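Local atomic coordinates of protein MpaA (Escherichia coli O157:H7, PDB entry 5HXD), a protein that probably cleaves the gamma-D-glutamyl-diaminopimelic acid amide bond of murein tripeptide with the help of zinc, a step in peptidoglycan breakdown. Residues 21-26 against 79-84. Residues are numbered along the deposited sequence; the frame is centred on the assembly and turned at random.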
# COMPACT_ATOMS: atom_id res chain seq x y z
N GLY A 21 5.70 -16.57 -7.45
CA GLY A 21 7.10 -16.36 -7.14
C GLY A 21 7.42 -15.75 -5.79
O GLY A 21 6.64 -15.86 -4.85
N ARG A 22 8.58 -15.11 -5.72
CA ARG A 22 9.04 -14.37 -4.55
C ARG A 22 9.64 -12.99 -4.92
O ARG A 22 10.46 -12.87 -5.84
CB ARG A 22 10.06 -15.18 -3.76
CG ARG A 22 9.50 -16.40 -3.05
CD ARG A 22 8.56 -15.99 -1.94
NE ARG A 22 7.78 -17.10 -1.38
CZ ARG A 22 7.30 -17.10 -0.14
NH1 ARG A 22 7.53 -16.06 0.64
NH2 ARG A 22 6.59 -18.13 0.33
N SER A 23 9.23 -11.97 -4.17
CA SER A 23 9.88 -10.65 -4.20
C SER A 23 11.32 -10.76 -3.74
O SER A 23 11.69 -11.72 -3.07
CB SER A 23 9.13 -9.64 -3.31
OG SER A 23 9.15 -10.00 -1.93
N LEU A 24 12.11 -9.76 -4.09
CA LEU A 24 13.48 -9.63 -3.62
C LEU A 24 13.69 -9.81 -2.10
O LEU A 24 14.67 -10.42 -1.67
CB LEU A 24 14.00 -8.26 -4.02
CG LEU A 24 15.50 -8.15 -3.81
CD1 LEU A 24 16.25 -9.21 -4.63
CD2 LEU A 24 15.94 -6.76 -4.17
N LEU A 25 12.78 -9.28 -1.30
CA LEU A 25 12.93 -9.37 0.16
C LEU A 25 12.27 -10.64 0.73
O LEU A 25 12.33 -10.89 1.94
CB LEU A 25 12.36 -8.11 0.84
CG LEU A 25 13.13 -6.78 0.70
CD1 LEU A 25 12.62 -5.70 1.67
CD2 LEU A 25 14.64 -6.97 0.88
N GLY A 26 11.64 -11.43 -0.12
CA GLY A 26 11.15 -12.73 0.32
C GLY A 26 9.64 -12.88 0.45
O GLY A 26 9.17 -13.92 0.89
N VAL A 79 2.05 -6.36 -7.90
CA VAL A 79 3.23 -6.80 -8.64
C VAL A 79 4.48 -6.63 -7.77
O VAL A 79 5.39 -7.47 -7.81
CB VAL A 79 3.36 -6.01 -9.97
CG1 VAL A 79 4.72 -6.21 -10.59
CG2 VAL A 79 2.27 -6.42 -10.97
N ASN A 80 4.49 -5.59 -6.95
CA ASN A 80 5.67 -5.15 -6.19
C ASN A 80 5.42 -5.11 -4.69
O ASN A 80 5.42 -4.05 -4.11
CB ASN A 80 6.08 -3.77 -6.71
CG ASN A 80 7.31 -3.21 -6.04
OD1 ASN A 80 8.05 -3.91 -5.35
ND2 ASN A 80 7.55 -1.92 -6.26
N PRO A 81 5.23 -6.27 -4.04
CA PRO A 81 4.83 -6.28 -2.63
C PRO A 81 5.87 -5.71 -1.64
O PRO A 81 5.50 -5.39 -0.50
CB PRO A 81 4.58 -7.76 -2.34
CG PRO A 81 5.24 -8.51 -3.42
CD PRO A 81 5.28 -7.62 -4.62
N ASP A 82 7.13 -5.60 -2.06
CA ASP A 82 8.16 -4.92 -1.26
C ASP A 82 8.02 -3.40 -1.41
O ASP A 82 8.28 -2.65 -0.47
CB ASP A 82 9.59 -5.33 -1.67
CG ASP A 82 9.91 -6.78 -1.35
OD1 ASP A 82 9.18 -7.43 -0.57
OD2 ASP A 82 10.92 -7.27 -1.89
N GLY A 83 7.64 -2.97 -2.61
CA GLY A 83 7.29 -1.59 -2.87
C GLY A 83 6.16 -1.12 -1.97
O GLY A 83 6.36 -0.17 -1.19
N CYS A 84 4.98 -1.77 -2.06
CA CYS A 84 3.79 -1.40 -1.28
C CYS A 84 4.12 -1.28 0.24
O CYS A 84 3.68 -0.32 0.90
CB CYS A 84 2.62 -2.41 -1.46
SG CYS A 84 2.50 -3.45 -2.96
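The carboxylate of D82 lies between S23 and L25: the serine OG and CB sit on one side of its plane, and L25 CB and CG on the other. S23 OG donates to OD1 from above the plane, 39° out of it, across 2.9 Å. L25 N approaches the syn side of OD2 much closer to the plane, with N to OD2 at 2.8 Å. D82 CG is anti to its carbonyl carbon (chi1 -67°), which sends the carboxylate out from the helix toward the turn.

The second flat group, the guanidinium of R22, meets G26 O at its edge through NH1, 2.7 Å away; NH1 also bonds L25 O of the second subunit. The reciprocal bond from that subunit's R22 to L25 O here puts the turn in the homodimer interface.

S23 to G26 form a type I beta turn, closed by G26 N on S23 O, in the hairpin joining strands 18-22 and 28-31. The small serine can reach D82 while its OG also accepts from A27 N, and its CB rests 4.1 Å from P81 CG. Glycine suits position 26, whose positive phi would press a CB against the preceding carbonyl. On the helical side, N80 is the N-cap: its OD1 takes a weak bond from G83 N, and proline fits the first turn because its nitrogen need not donate.

Each oxygen of D82 thus accepts one donor of the turn, which suits aspartate: one side chain takes both S23 OG and L25 N. The nearby E137, accepting from L24 N, would tend to raise D82's pKa, whereas these bonds and the helix start should favour the charged form, so D82 is probably ionised, and its two hydrogen bonds join the hairpin turn to the start of helix 81-85.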